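Side-chain contacts in DNA ligase (Aquifex aeolicus, PDB 3QWU), which probably joins nucleic acid ends at the expense of ATP, and binds adenosine and calcium: residues Gly53-Gly58 and Gln165-Gln170; Asp93-Leu98 and Ile116-Leu121. One frame throughout, in Å; residues are numbered along the deposited sequence.

Interaction 1 (Gly53-Gly58 and Gln165-Gln170); sequences GYPHIG and QGFLSQ. With ADN (adenosine), chain C.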
ATOM      1  N   GLY A  53      12.321   6.798 -25.989  1.00 42.25           N
ATOM      2  CA  GLY A  53      11.527   5.998 -25.072  1.00 41.76           C
ATOM      3  C   GLY A  53      10.043   6.120 -25.377  1.00 40.85           C
ATOM      4  O   GLY A  53       9.622   7.118 -25.919  1.00 40.95           O
ATOM      5  N   TYR A  54       9.271   5.076 -25.071  1.00 40.61           N
ATOM      6  CA  TYR A  54       7.818   5.125 -25.289  1.00 40.76           C
ATOM      7  C   TYR A  54       7.290   5.945 -24.162  1.00 41.68           C
ATOM      8  O   TYR A  54       7.659   5.697 -23.031  1.00 41.22           O
ATOM      9  CB  TYR A  54       7.156   3.742 -25.291  1.00 39.36           C
ATOM     10  CG  TYR A  54       5.790   3.794 -25.889  1.00 36.80           C
ATOM     11  CD1 TYR A  54       4.661   3.841 -25.093  1.00 37.19           C
ATOM     12  CD2 TYR A  54       5.625   3.788 -27.232  1.00 36.77           C
ATOM     13  CE1 TYR A  54       3.381   3.892 -25.641  1.00 36.14           C
ATOM     14  CE2 TYR A  54       4.353   3.807 -27.796  1.00 37.96           C
ATOM     15  CZ  TYR A  54       3.246   3.890 -26.990  1.00 36.19           C
ATOM     16  OH  TYR A  54       2.024   3.908 -27.559  1.00 36.13           O
ATOM     17  N   PRO A  55       6.511   6.988 -24.471  1.00 43.95           N
ATOM     18  CA  PRO A  55       6.066   7.962 -23.489  1.00 45.45           C
ATOM     19  C   PRO A  55       4.872   7.450 -22.650  1.00 45.51           C
ATOM     20  O   PRO A  55       4.150   6.547 -23.078  1.00 45.21           O
ATOM     21  CB  PRO A  55       5.689   9.164 -24.359  1.00 46.46           C
ATOM     22  CG  PRO A  55       5.206   8.570 -25.602  1.00 45.75           C
ATOM     23  CD  PRO A  55       5.998   7.294 -25.813  1.00 44.24           C
ATOM     24  N   HIS A  56       4.718   8.006 -21.449  1.00 47.19           N
ATOM     25  CA  HIS A  56       3.720   7.566 -20.475  1.00 47.86           C
ATOM     26  C   HIS A  56       2.319   7.877 -20.989  1.00 46.52           C
ATOM     27  O   HIS A  56       2.062   8.991 -21.430  1.00 47.36           O
ATOM     28  CB  HIS A  56       3.963   8.248 -19.101  1.00 49.62           C
ATOM     29  CG  HIS A  56       5.240   7.817 -18.421  1.00 56.59           C
ATOM     30  ND1 HIS A  56       5.465   6.517 -17.994  1.00 59.45           N
ATOM     31  CD2 HIS A  56       6.372   8.511 -18.113  1.00 63.49           C
ATOM     32  CE1 HIS A  56       6.676   6.425 -17.464  1.00 59.52           C
ATOM     33  NE2 HIS A  56       7.246   7.619 -17.522  1.00 64.69           N
ATOM     34  N   ILE A  57       1.416   6.902 -20.950  1.00 44.02           N
ATOM     35  CA  ILE A  57      -0.002   7.191 -21.223  1.00 42.80           C
ATOM     36  C   ILE A  57      -0.773   7.389 -19.905  1.00 41.33           C
ATOM     37  O   ILE A  57      -0.752   6.546 -19.037  1.00 40.40           O
ATOM     38  CB  ILE A  57      -0.667   6.043 -22.007  1.00 42.21           C
ATOM     39  CG1 ILE A  57       0.235   5.611 -23.161  1.00 42.92           C
ATOM     40  CG2 ILE A  57      -2.105   6.433 -22.407  1.00 41.55           C
ATOM     41  CD1 ILE A  57      -0.404   4.638 -24.168  1.00 42.73           C
ATOM     42  N   GLY A  58      -1.461   8.494 -19.751  1.00 40.99           N
ATOM     43  CA  GLY A  58      -2.321   8.682 -18.593  1.00 40.53           C
ATOM     44  C   GLY A  58      -3.564   7.790 -18.602  1.00 39.34           C
ATOM     45  O   GLY A  58      -3.988   7.253 -19.643  1.00 40.34           O
ATOM     46  N   GLN A 165      10.360  12.196 -31.518  1.00 48.24           N
ATOM     47  CA  GLN A 165       9.608  11.886 -30.313  1.00 48.13           C
ATOM     48  C   GLN A 165       8.166  11.508 -30.539  1.00 46.52           C
ATOM     49  O   GLN A 165       7.563  10.893 -29.695  1.00 46.51           O
ATOM     50  CB  GLN A 165       9.628  13.076 -29.359  1.00 49.84           C
ATOM     51  CG  GLN A 165      10.759  13.025 -28.385  1.00 52.61           C
ATOM     52  CD  GLN A 165      10.476  13.924 -27.245  1.00 57.96           C
ATOM     53  OE1 GLN A 165       9.772  13.536 -26.311  1.00 62.37           O
ATOM     54  NE2 GLN A 165      10.968  15.156 -27.320  1.00 58.42           N
ATOM     55  N   GLY A 166       7.586  11.894 -31.656  1.00 46.59           N
ATOM     56  CA  GLY A 166       6.167  11.658 -31.827  1.00 44.87           C
ATOM     57  C   GLY A 166       5.866  10.327 -32.462  1.00 42.56           C
ATOM     58  O   GLY A 166       6.650   9.413 -32.407  1.00 42.97           O
ATOM     59  N   PHE A 167       4.702  10.268 -33.075  1.00 40.96           N
ATOM     60  CA  PHE A 167       4.107   9.078 -33.549  1.00 39.29           C
ATOM     61  C   PHE A 167       3.585   9.291 -34.971  1.00 38.91           C
ATOM     62  O   PHE A 167       3.071  10.339 -35.296  1.00 38.66           O
ATOM     63  CB  PHE A 167       2.925   8.740 -32.639  1.00 38.79           C
ATOM     64  CG  PHE A 167       3.310   8.235 -31.252  1.00 38.42           C
ATOM     65  CD1 PHE A 167       4.112   7.123 -31.097  1.00 36.67           C
ATOM     66  CD2 PHE A 167       2.772   8.809 -30.120  1.00 40.41           C
ATOM     67  CE1 PHE A 167       4.412   6.617 -29.850  1.00 36.47           C
ATOM     68  CE2 PHE A 167       3.080   8.315 -28.844  1.00 40.82           C
ATOM     69  CZ  PHE A 167       3.918   7.206 -28.725  1.00 38.84           C
ATOM     70  N   LEU A 168       3.689   8.287 -35.824  1.00 38.18           N
ATOM     71  CA  LEU A 168       3.011   8.376 -37.090  1.00 38.78           C
ATOM     72  C   LEU A 168       1.501   8.465 -36.797  1.00 38.43           C
ATOM     73  O   LEU A 168       1.018   7.957 -35.807  1.00 38.04           O
ATOM     74  CB  LEU A 168       3.365   7.205 -38.008  1.00 38.39           C
ATOM     75  CG  LEU A 168       4.733   7.228 -38.725  1.00 40.76           C
ATOM     76  CD1 LEU A 168       5.983   7.506 -37.825  1.00 40.99           C
ATOM     77  CD2 LEU A 168       4.927   5.905 -39.494  1.00 36.47           C
ATOM     78  N   SER A 169       0.781   9.179 -37.633  1.00 39.01           N
ATOM     79  CA  SER A 169      -0.626   9.360 -37.465  1.00 39.45           C
ATOM     80  C   SER A 169      -1.335   8.006 -37.582  1.00 38.66           C
ATOM     81  O   SER A 169      -0.749   7.037 -38.060  1.00 38.56           O
ATOM     82  CB  SER A 169      -1.137  10.309 -38.546  1.00 39.40           C
ATOM     83  OG  SER A 169      -0.779   9.741 -39.798  1.00 41.01           O
ATOM     84  N   GLN A 170      -2.601   7.961 -37.177  1.00 38.85           N
ATOM     85  CA  GLN A 170      -3.394   6.771 -37.340  1.00 39.16           C
ATOM     86  C   GLN A 170      -3.461   6.291 -38.783  1.00 39.96           C
ATOM     87  O   GLN A 170      -3.264   5.115 -39.045  1.00 38.40           O
ATOM     88  CB  GLN A 170      -4.812   6.936 -36.765  1.00 39.74           C
ATOM     89  CG  GLN A 170      -5.505   5.553 -36.574  1.00 39.55           C
ATOM     90  CD  GLN A 170      -5.068   4.828 -35.291  1.00 39.78           C
ATOM     91  OE1 GLN A 170      -4.459   5.418 -34.419  1.00 42.87           O
ATOM     92  NE2 GLN A 170      -5.458   3.575 -35.154  1.00 36.27           N
TER
HETATM   93  O5' ADN C 501       1.458   2.530 -20.912  1.00 52.75           O
HETATM   94  C5' ADN C 501       0.515   1.723 -21.618  1.00 45.58           C
HETATM   95  C4' ADN C 501       1.193   0.444 -22.094  1.00 45.03           C
HETATM   96  O4' ADN C 501       0.227  -0.501 -22.648  1.00 43.57           O
HETATM   97  C3' ADN C 501       2.183   0.739 -23.212  1.00 44.17           C
HETATM   98  O3' ADN C 501       3.508   1.040 -22.781  1.00 45.67           O
HETATM   99  C2' ADN C 501       2.124  -0.505 -24.092  1.00 42.47           C
HETATM  100  O2' ADN C 501       3.228  -1.357 -23.839  1.00 41.05           O
HETATM  101  C1' ADN C 501       0.822  -1.225 -23.744  1.00 41.97           C
HETATM  102  N9  ADN C 501      -0.153  -1.263 -24.845  1.00 40.32           N
HETATM  103  C8  ADN C 501      -0.920  -2.342 -25.129  1.00 41.58           C
HETATM  104  N7  ADN C 501      -1.743  -2.122 -26.183  1.00 38.64           N
HETATM  105  C5  ADN C 501      -1.503  -0.838 -26.555  1.00 37.66           C
HETATM  106  C6  ADN C 501      -2.064   0.048 -27.579  1.00 39.30           C
HETATM  107  N6  ADN C 501      -3.030  -0.462 -28.394  1.00 37.84           N
HETATM  108  N1  ADN C 501      -1.549   1.310 -27.702  1.00 40.76           N
HETATM  109  C2  ADN C 501      -0.585   1.762 -26.849  1.00 40.06           C
HETATM  110  N3  ADN C 501      -0.049   0.999 -25.853  1.00 37.59           N
HETATM  111  C4  ADN C 501      -0.456  -0.279 -25.685  1.00 38.96           C

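Interaction 2 (Asp93-Leu98 and Ile116-Leu121); sequences DNYYAL and IDLRIL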
ATOM      1  N   ASP A  93      22.690  -4.510 -40.795  1.00 52.91           N
ATOM      2  CA  ASP A  93      21.773  -5.519 -41.383  1.00 53.46           C
ATOM      3  C   ASP A  93      21.142  -6.406 -40.290  1.00 51.63           C
ATOM      4  O   ASP A  93      20.832  -7.572 -40.514  1.00 51.15           O
ATOM      5  CB  ASP A  93      22.472  -6.385 -42.465  1.00 54.75           C
ATOM      6  CG  ASP A  93      21.439  -7.234 -43.340  1.00 57.87           C
ATOM      7  OD1 ASP A  93      20.408  -6.670 -43.809  1.00 59.55           O
ATOM      8  OD2 ASP A  93      21.684  -8.458 -43.589  1.00 59.96           O
ATOM      9  N   ASN A  94      20.956  -5.828 -39.110  1.00 50.85           N
ATOM     10  CA  ASN A  94      20.398  -6.535 -37.959  1.00 49.46           C
ATOM     11  C   ASN A  94      19.202  -5.820 -37.467  1.00 46.71           C
ATOM     12  O   ASN A  94      18.991  -4.668 -37.765  1.00 46.61           O
ATOM     13  CB  ASN A  94      21.403  -6.615 -36.808  1.00 50.84           C
ATOM     14  CG  ASN A  94      22.655  -7.335 -37.208  1.00 54.76           C
ATOM     15  OD1 ASN A  94      22.602  -8.483 -37.676  1.00 56.19           O
ATOM     16  ND2 ASN A  94      23.791  -6.662 -37.065  1.00 58.04           N
ATOM     17  N   TYR A  95      18.426  -6.543 -36.686  1.00 44.57           N
ATOM     18  CA  TYR A  95      17.207  -6.047 -36.111  1.00 41.89           C
ATOM     19  C   TYR A  95      17.279  -6.294 -34.614  1.00 40.82           C
ATOM     20  O   TYR A  95      17.772  -7.338 -34.176  1.00 40.05           O
ATOM     21  CB  TYR A  95      16.040  -6.807 -36.706  1.00 40.84           C
ATOM     22  CG  TYR A  95      16.080  -6.915 -38.212  1.00 41.24           C
ATOM     23  CD1 TYR A  95      15.671  -5.859 -39.019  1.00 38.96           C
ATOM     24  CD2 TYR A  95      16.507  -8.098 -38.826  1.00 42.97           C
ATOM     25  CE1 TYR A  95      15.688  -5.968 -40.420  1.00 42.93           C
ATOM     26  CE2 TYR A  95      16.532  -8.231 -40.217  1.00 44.99           C
ATOM     27  CZ  TYR A  95      16.129  -7.163 -41.021  1.00 47.15           C
ATOM     28  OH  TYR A  95      16.162  -7.307 -42.417  1.00 49.57           O
ATOM     29  N   TYR A  96      16.744  -5.354 -33.834  1.00 39.54           N
ATOM     30  CA  TYR A  96      16.837  -5.431 -32.382  1.00 38.97           C
ATOM     31  C   TYR A  96      15.546  -4.968 -31.756  1.00 37.57           C
ATOM     32  O   TYR A  96      14.751  -4.204 -32.363  1.00 36.92           O
ATOM     33  CB  TYR A  96      17.987  -4.594 -31.844  1.00 39.46           C
ATOM     34  CG  TYR A  96      19.327  -4.903 -32.473  1.00 43.47           C
ATOM     35  CD1 TYR A  96      20.198  -5.868 -31.919  1.00 44.91           C
ATOM     36  CD2 TYR A  96      19.740  -4.235 -33.619  1.00 45.28           C
ATOM     37  CE1 TYR A  96      21.430  -6.143 -32.497  1.00 45.11           C
ATOM     38  CE2 TYR A  96      20.975  -4.510 -34.200  1.00 49.53           C
ATOM     39  CZ  TYR A  96      21.810  -5.460 -33.639  1.00 48.78           C
ATOM     40  OH  TYR A  96      23.016  -5.693 -34.245  1.00 53.66           O
ATOM     41  N   ALA A  97      15.355  -5.421 -30.526  1.00 36.53           N
ATOM     42  CA  ALA A  97      14.107  -5.139 -29.785  1.00 35.85           C
ATOM     43  C   ALA A  97      14.487  -4.590 -28.433  1.00 34.77           C
ATOM     44  O   ALA A  97      15.320  -5.189 -27.744  1.00 35.60           O
ATOM     45  CB  ALA A  97      13.241  -6.438 -29.655  1.00 34.06           C
ATOM     46  N   LEU A  98      13.922  -3.443 -28.089  1.00 34.36           N
ATOM     47  CA  LEU A  98      14.179  -2.798 -26.801  1.00 35.04           C
ATOM     48  C   LEU A  98      12.999  -2.994 -25.852  1.00 34.37           C
ATOM     49  O   LEU A  98      11.854  -2.796 -26.269  1.00 34.33           O
ATOM     50  CB  LEU A  98      14.382  -1.291 -26.954  1.00 34.96           C
ATOM     51  CG  LEU A  98      15.566  -0.759 -27.746  1.00 37.11           C
ATOM     52  CD1 LEU A  98      15.576   0.757 -27.647  1.00 35.59           C
ATOM     53  CD2 LEU A  98      16.931  -1.328 -27.281  1.00 35.63           C
ATOM     54  N   ILE A 116       7.461 -11.447 -36.360  1.00 36.05           N
ATOM     55  CA  ILE A 116       7.112 -10.368 -37.268  1.00 35.12           C
ATOM     56  C   ILE A 116       8.093 -10.319 -38.433  1.00 36.56           C
ATOM     57  O   ILE A 116       9.300 -10.518 -38.282  1.00 37.29           O
ATOM     58  CB  ILE A 116       7.083  -9.020 -36.534  1.00 35.02           C
ATOM     59  CG1 ILE A 116       6.553  -7.937 -37.464  1.00 35.31           C
ATOM     60  CG2 ILE A 116       8.489  -8.606 -35.999  1.00 32.17           C
ATOM     61  CD1 ILE A 116       6.416  -6.587 -36.828  1.00 32.77           C
ATOM     62  N   ASP A 117       7.551 -10.086 -39.613  1.00 37.62           N
ATOM     63  CA  ASP A 117       8.325  -9.918 -40.830  1.00 37.75           C
ATOM     64  C   ASP A 117       8.809  -8.442 -40.890  1.00 37.93           C
ATOM     65  O   ASP A 117       8.000  -7.514 -40.835  1.00 37.62           O
ATOM     66  CB  ASP A 117       7.419 -10.312 -42.007  1.00 37.64           C
ATOM     67  CG  ASP A 117       7.969  -9.923 -43.388  1.00 41.74           C
ATOM     68  OD1 ASP A 117       9.217  -9.746 -43.578  1.00 39.79           O
ATOM     69  OD2 ASP A 117       7.092  -9.792 -44.299  1.00 45.41           O
ATOM     70  N   LEU A 118      10.117  -8.254 -41.062  1.00 38.88           N
ATOM     71  CA  LEU A 118      10.755  -6.962 -40.950  1.00 39.73           C
ATOM     72  C   LEU A 118      11.262  -6.348 -42.279  1.00 41.16           C
ATOM     73  O   LEU A 118      12.098  -5.428 -42.273  1.00 41.97           O
ATOM     74  CB  LEU A 118      11.860  -7.049 -39.892  1.00 39.67           C
ATOM     75  CG  LEU A 118      11.264  -7.088 -38.460  1.00 38.60           C
ATOM     76  CD1 LEU A 118      12.370  -7.294 -37.404  1.00 34.06           C
ATOM     77  CD2 LEU A 118      10.413  -5.803 -38.117  1.00 33.45           C
ATOM     78  N   ARG A 119      10.716  -6.838 -43.398  1.00 41.65           N
ATOM     79  CA  ARG A 119      10.752  -6.157 -44.721  1.00 42.52           C
ATOM     80  C   ARG A 119      10.441  -4.671 -44.603  1.00 41.83           C
ATOM     81  O   ARG A 119      11.143  -3.841 -45.169  1.00 41.79           O
ATOM     82  CB  ARG A 119       9.702  -6.794 -45.662  1.00 42.96           C
ATOM     83  CG  ARG A 119       9.803  -6.479 -47.135  1.00 44.95           C
ATOM     84  CD  ARG A 119       8.841  -7.377 -47.952  1.00 50.40           C
ATOM     85  NE  ARG A 119       7.786  -6.614 -48.655  1.00 56.73           N
ATOM     86  CZ  ARG A 119       6.462  -6.690 -48.434  1.00 61.15           C
ATOM     87  NH1 ARG A 119       5.957  -7.507 -47.506  1.00 63.39           N
ATOM     88  NH2 ARG A 119       5.613  -5.927 -49.147  1.00 61.79           N
ATOM     89  N   ILE A 120       9.380  -4.340 -43.869  1.00 40.44           N
ATOM     90  CA  ILE A 120       9.037  -2.916 -43.590  1.00 40.04           C
ATOM     91  C   ILE A 120      10.233  -2.047 -43.123  1.00 40.08           C
ATOM     92  O   ILE A 120      10.408  -0.922 -43.571  1.00 41.03           O
ATOM     93  CB  ILE A 120       7.871  -2.795 -42.598  1.00 38.91           C
ATOM     94  CG1 ILE A 120       7.520  -1.328 -42.327  1.00 39.61           C
ATOM     95  CG2 ILE A 120       8.208  -3.445 -41.272  1.00 38.58           C
ATOM     96  CD1 ILE A 120       6.300  -1.156 -41.410  1.00 37.58           C
ATOM     97  N   LEU A 121      11.075  -2.578 -42.265  1.00 39.75           N
ATOM     98  CA  LEU A 121      12.275  -1.851 -41.852  1.00 40.36           C
ATOM     99  C   LEU A 121      13.289  -1.826 -43.008  1.00 41.45           C
ATOM    100  O   LEU A 121      13.870  -0.774 -43.319  1.00 43.09           O
ATOM    101  CB  LEU A 121      12.903  -2.447 -40.552  1.00 39.46           C
ATOM    102  CG  LEU A 121      12.003  -2.421 -39.274  1.00 37.31           C
ATOM    103  CD1 LEU A 121      12.693  -3.015 -38.042  1.00 34.30           C
ATOM    104  CD2 LEU A 121      11.469  -1.003 -38.948  1.00 34.05           C
TER

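Interaction 1 (Gly53-Gly58 and Gln165-Gln170)
Tyr54 OH is hydrogen-bonded to Asp158 OD2, which ties down the far end of a ring lying between adenosine and Phe167. This is one wall of the adenosine pocket in what is probably the nucleotidyltransferase domain of the ligase. Tyr54 CG stands anti to the backbone N (chi1 -164°), a turn that carries the ring from its loop across to the nucleoside, where Tyr54 OH lies 3.5 Å from ADN C2. Phe167 comes in on the other side of the Tyr54 ring plane, its CE1 3.5 Å from Tyr54 CE2. The two rings meet obliquely, centroids 5.3 Å apart and planes at 51°. Pro55 approaches Phe167 from the opposite direction and also lies over the rim of one face of the Tyr54 ring; Phe167 CZ fits into the corner between Pro55 CD and that ring, 3.6 Å from Tyr54 CE2. Arg227 adds a cation-pi contact to Phe167. Replacing this tyrosine with alanine removes ring and hydroxyl together, and is likely to leave Asp158 without that partner and to open a gap between Phe167 and the nucleoside. Ile57 CD1 also touches adenosine, 3.9 Å from ADN C2. Pro55 CD and CG both lie 3.6 Å from Phe167 CZ.

Interaction 2 (Asp93-Leu98 and Ile116-Leu121)
Tyr95 on strand 94-98 and Leu118, the N-cap residue of helix 119-123, bring their backbones closest, with CA atoms 8.1 Å apart and each CB directed toward the other segment. Tyr95 CG is anti to the carbonyl carbon (chi1 -48°), which places the ring beside Leu118, and the two side chains run antiparallel alongside one another. Leu118 CB sits over one face of the tyrosine ring in a CH-pi contact, 4.2 Å from the Tyr95 ring centroid and 21° off its normal, shifted toward the rim. At the root of the ring, Leu118 CD1 is 3.8 Å from Tyr95 CB. Leu121 adds a looser touch, its CD1 4.2 Å from Tyr95 CD1. Tyr95 OH is hydrogen-bonded to Asp122 OD1 of the same helix, which should limit how the ring swings. An Asx turn leads into the helix, Arg119 N donating to Asp117 OD1 over 3.3 Å, nearly straight at 171° but from above the carboxylate plane. Leu112 of helix 106-115 also packs on Leu118. Away from the adenosine and calcium sites, this is helix-on-sheet packing: the start of a short helix lies against the four-stranded antiparallel sheet, on 127-134 and, through Tyr95, on the outermost strand 94-98.

In the fold
Coming from the N terminus, the chain first reaches 53-58, the loop that leads into strand 58-60 at the margin of the mixed sheet. It then passes through strands 75-80 and 84-91 to 94-98, where interaction 2 opens. Helix 106-115 follows, and 116-121 closes this short loop of 17 residues. Strands 127-134 and 153-161 come next, and only then does 165-170 return to 53-58, closing 106 residues; interaction 2 is therefore nested inside interaction 1. Within the four-stranded antiparallel sheet, the two contacts attach at opposite outermost strands, 94-98 and, through the following loop, 153-161. Their centres are 20 Å apart, and they do not touch.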